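Local coordinates for FixK2 protein (Bradyrhizobium japonicum, PDB 4I2O) that binds DNA as a two-subunit member of the CRP/FNR superfamily and probably regulates transcription linked to nitrogen fixation, at residues 60-65 / 112-117. The protein carries 1 engineered substitution. Residues are numbered along the deposited sequence; the frame is centred on the assembly and turned at random.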
ATOM      1  N   TYR A  60       9.920 -19.744   0.746  1.00 33.12           N
ATOM      2  CA  TYR A  60      10.953 -19.258   1.653  1.00 33.47           C
ATOM      3  C   TYR A  60      10.703 -17.840   2.097  1.00 29.55           C
ATOM      4  O   TYR A  60       9.981 -17.098   1.427  1.00 28.88           O
ATOM      5  CB  TYR A  60      12.344 -19.353   0.998  1.00 33.53           C
ATOM      6  CG  TYR A  60      12.657 -20.763   0.691  1.00 39.93           C
ATOM      7  CD1 TYR A  60      13.217 -21.594   1.659  1.00 39.45           C
ATOM      8  CD2 TYR A  60      12.364 -21.294  -0.556  1.00 42.60           C
ATOM      9  CE1 TYR A  60      13.466 -22.901   1.383  1.00 47.21           C
ATOM     10  CE2 TYR A  60      12.621 -22.610  -0.838  1.00 49.38           C
ATOM     11  CZ  TYR A  60      13.172 -23.400   0.132  1.00 49.86           C
ATOM     12  OH  TYR A  60      13.418 -24.720  -0.138  1.00 54.33           O
ATOM     13  N   VAL A  61      11.256 -17.486   3.261  1.00 26.76           N
ATOM     14  CA  VAL A  61      11.269 -16.109   3.759  1.00 26.46           C
ATOM     15  C   VAL A  61      12.734 -15.765   3.918  1.00 28.90           C
ATOM     16  O   VAL A  61      13.531 -16.638   4.240  1.00 30.11           O
ATOM     17  CB  VAL A  61      10.541 -15.987   5.100  1.00 27.03           C
ATOM     18  CG1 VAL A  61      10.476 -14.532   5.560  1.00 31.83           C
ATOM     19  CG2 VAL A  61       9.093 -16.533   4.952  1.00 30.67           C
ATOM     20  N   TYR A  62      13.071 -14.498   3.715  1.00 25.03           N
ATOM     21  CA  TYR A  62      14.471 -14.070   3.496  1.00 25.88           C
ATOM     22  C   TYR A  62      14.850 -12.865   4.358  1.00 28.21           C
ATOM     23  O   TYR A  62      13.995 -12.030   4.679  1.00 28.85           O
ATOM     24  CB  TYR A  62      14.623 -13.589   2.043  1.00 25.61           C
ATOM     25  CG  TYR A  62      14.184 -14.580   0.971  1.00 28.04           C
ATOM     26  CD1 TYR A  62      15.118 -15.361   0.298  1.00 24.38           C
ATOM     27  CD2 TYR A  62      12.846 -14.732   0.641  1.00 27.11           C
ATOM     28  CE1 TYR A  62      14.706 -16.312  -0.695  1.00 27.77           C
ATOM     29  CE2 TYR A  62      12.433 -15.646  -0.340  1.00 26.49           C
ATOM     30  CZ  TYR A  62      13.365 -16.426  -1.001  1.00 29.35           C
ATOM     31  OH  TYR A  62      12.916 -17.312  -1.981  1.00 30.94           O
ATOM     32  N   GLN A  63      16.133 -12.735   4.695  1.00 26.44           N
ATOM     33  CA  GLN A  63      16.581 -11.542   5.390  1.00 23.59           C
ATOM     34  C   GLN A  63      17.845 -11.078   4.692  1.00 25.27           C
ATOM     35  O   GLN A  63      18.754 -11.873   4.472  1.00 24.54           O
ATOM     36  CB  GLN A  63      16.832 -11.832   6.874  1.00 30.20           C
ATOM     37  CG  GLN A  63      17.355 -10.616   7.623  1.00 31.34           C
ATOM     38  CD  GLN A  63      17.699 -10.927   9.049  1.00 41.99           C
ATOM     39  OE1 GLN A  63      18.258 -12.001   9.347  1.00 44.55           O
ATOM     40  NE2 GLN A  63      17.369 -10.001   9.958  1.00 37.18           N
ATOM     41  N   VAL A  64      17.895  -9.815   4.266  1.00 22.93           N
ATOM     42  CA  VAL A  64      19.167  -9.311   3.669  1.00 19.06           C
ATOM     43  C   VAL A  64      20.286  -9.295   4.711  1.00 23.62           C
ATOM     44  O   VAL A  64      20.105  -8.786   5.829  1.00 26.86           O
ATOM     45  CB  VAL A  64      18.936  -7.893   3.081  1.00 21.35           C
ATOM     46  CG1 VAL A  64      20.150  -7.381   2.368  1.00 21.37           C
ATOM     47  CG2 VAL A  64      17.718  -7.859   2.118  1.00 23.26           C
ATOM     48  N   VAL A  65      21.437  -9.873   4.377  1.00 26.16           N
ATOM     49  CA  VAL A  65      22.628  -9.755   5.234  1.00 26.59           C
ATOM     50  C   VAL A  65      23.505  -8.654   4.647  1.00 29.93           C
ATOM     51  O   VAL A  65      23.799  -7.647   5.312  1.00 31.30           O
ATOM     52  CB  VAL A  65      23.398 -11.063   5.315  1.00 26.83           C
ATOM     53  CG1 VAL A  65      24.659 -10.895   6.198  1.00 28.35           C
ATOM     54  CG2 VAL A  65      22.523 -12.153   5.872  1.00 28.91           C
ATOM     55  N   VAL A 112      21.788 -13.294   1.566  1.00 27.55           N
ATOM     56  CA  VAL A 112      20.612 -13.333   2.407  1.00 25.62           C
ATOM     57  C   VAL A 112      20.734 -14.538   3.350  1.00 28.45           C
ATOM     58  O   VAL A 112      21.550 -15.466   3.147  1.00 31.68           O
ATOM     59  CB  VAL A 112      19.332 -13.486   1.575  1.00 25.30           C
ATOM     60  CG1 VAL A 112      19.139 -12.235   0.645  1.00 28.94           C
ATOM     61  CG2 VAL A 112      19.374 -14.815   0.795  1.00 32.05           C
ATOM     62  N   ARG A 113      19.917 -14.528   4.388  1.00 26.92           N
ATOM     63  CA  ARG A 113      19.659 -15.772   5.147  1.00 29.34           C
ATOM     64  C   ARG A 113      18.214 -16.146   4.787  1.00 29.99           C
ATOM     65  O   ARG A 113      17.380 -15.260   4.521  1.00 30.64           O
ATOM     66  CB  ARG A 113      19.770 -15.522   6.648  1.00 32.31           C
ATOM     67  CG  ARG A 113      21.156 -15.055   7.096  1.00 49.43           C
ATOM     68  CD  ARG A 113      21.341 -14.948   8.610  1.00 59.48           C
ATOM     69  NE  ARG A 113      20.141 -14.534   9.337  1.00 70.11           N
ATOM     70  CZ  ARG A 113      20.079 -14.448  10.669  1.00 80.31           C
ATOM     71  NH1 ARG A 113      21.150 -14.734  11.407  1.00 83.11           N
ATOM     72  NH2 ARG A 113      18.950 -14.074  11.274  1.00 82.64           N
ATOM     73  N   LEU A 114      17.879 -17.437   4.745  1.00 31.84           N
ATOM     74  CA  LEU A 114      16.471 -17.771   4.483  1.00 30.43           C
ATOM     75  C   LEU A 114      16.021 -18.962   5.302  1.00 34.14           C
ATOM     76  O   LEU A 114      16.839 -19.744   5.732  1.00 33.98           O
ATOM     77  CB  LEU A 114      16.192 -18.004   2.994  1.00 37.14           C
ATOM     78  CG  LEU A 114      17.126 -18.975   2.260  1.00 42.64           C
ATOM     79  CD1 LEU A 114      16.670 -20.387   2.399  1.00 44.20           C
ATOM     80  CD2 LEU A 114      17.188 -18.593   0.799  1.00 48.77           C
ATOM     81  N   VAL A 115      14.708 -19.078   5.507  1.00 33.60           N
ATOM     82  CA  VAL A 115      14.137 -20.168   6.280  1.00 39.80           C
ATOM     83  C   VAL A 115      12.936 -20.657   5.510  1.00 35.91           C
ATOM     84  O   VAL A 115      12.349 -19.897   4.758  1.00 34.77           O
ATOM     85  CB  VAL A 115      13.671 -19.696   7.674  1.00 39.69           C
ATOM     86  CG1 VAL A 115      14.881 -19.332   8.551  1.00 42.49           C
ATOM     87  CG2 VAL A 115      12.783 -18.535   7.549  1.00 35.81           C
ATOM     88  N   LYS A 116      12.568 -21.922   5.676  1.00 37.76           N
ATOM     89  CA  LYS A 116      11.356 -22.369   5.010  1.00 39.82           C
ATOM     90  C   LYS A 116      10.144 -21.719   5.665  1.00 40.12           C
ATOM     91  O   LYS A 116      10.054 -21.637   6.892  1.00 40.60           O
ATOM     92  CB  LYS A 116      11.177 -23.880   5.043  1.00 45.16           C
ATOM     93  CG  LYS A 116      12.294 -24.637   4.392  1.00 53.48           C
ATOM     94  CD  LYS A 116      11.912 -26.097   4.144  1.00 61.01           C
ATOM     95  CE  LYS A 116      13.133 -26.871   3.650  1.00 63.63           C
ATOM     96  NZ  LYS A 116      14.243 -26.840   4.653  1.00 65.15           N
ATOM     97  N   ARG A 117       9.243 -21.244   4.821  1.00 37.89           N
ATOM     98  CA  ARG A 117       7.951 -20.753   5.278  1.00 38.59           C
ATOM     99  C   ARG A 117       7.242 -21.806   6.162  1.00 42.42           C
ATOM    100  O   ARG A 117       6.655 -21.473   7.195  1.00 42.93           O
ATOM    101  CB  ARG A 117       7.111 -20.366   4.068  1.00 43.93           C
ATOM    102  CG  ARG A 117       5.692 -19.929   4.372  1.00 50.56           C
ATOM    103  CD  ARG A 117       5.599 -18.738   5.315  1.00 52.65           C
ATOM    104  NE  ARG A 117       4.200 -18.301   5.449  1.00 58.44           N
ATOM    105  CZ  ARG A 117       3.236 -19.018   6.040  1.00 69.70           C
ATOM    106  NH1 ARG A 117       3.485 -20.229   6.539  1.00 74.91           N
ATOM    107  NH2 ARG A 117       2.005 -18.537   6.124  1.00 72.92           N
TER
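Leu114 fits between the two tyrosines of the neighbouring strand, its CD1 lying 3.7 Å from CD1 of Tyr60 and its CD2 3.7 Å from CE1 of Tyr62. Chi1 (50°) sets CG between the backbone N and the carbonyl carbon, and chi2 (86°) then turns CD1 toward Tyr60 and CD2 toward Tyr62. This is the close-packed face: the Tyr62 ring lies alongside Leu114, presents an edge to CG2 of Val112, and meets the rings of Tyr52 and Phe92. Strand 60-64 and the 112-116 part of strand 110-116 run antiparallel, joined by two pairs of backbone bonds: Val61 with Val115, each N giving to the other's O at 3.0 Å, and Gln63 with Arg113, where Gln63 N reaches Arg113 O at 2.8 Å.

The reverse face is apolar at one end, where Val61 and Val115 both touch Leu120 of the following helix, and polar and more open at the other. There Gln63, extended, and exposed Arg113, bent at chi3, lie side by side, amide and guanidinium planes 47° apart, with OE1 of Gln63 2.9 Å from NH2 of Arg113; Gln63 NE2 is held by Gly89 O. Exposed Val65 crosses Arg113 at about a right angle, its CG2 3.4 Å from Arg113 CG. Beside Val115, Lys116 holds the N-cap position of helix 117-126; its CG lies against the Tyr60 ring. Arg117 packs on Trp135 of the second subunit, its NH1 salt-bridged to Glu121 OE1. As inner strands of one of the domain's two four-stranded sheets, in 1-4-2-3 order, the pair typifies the jelly-roll beta-barrel of CRP-like cyclic nucleotide-binding domains.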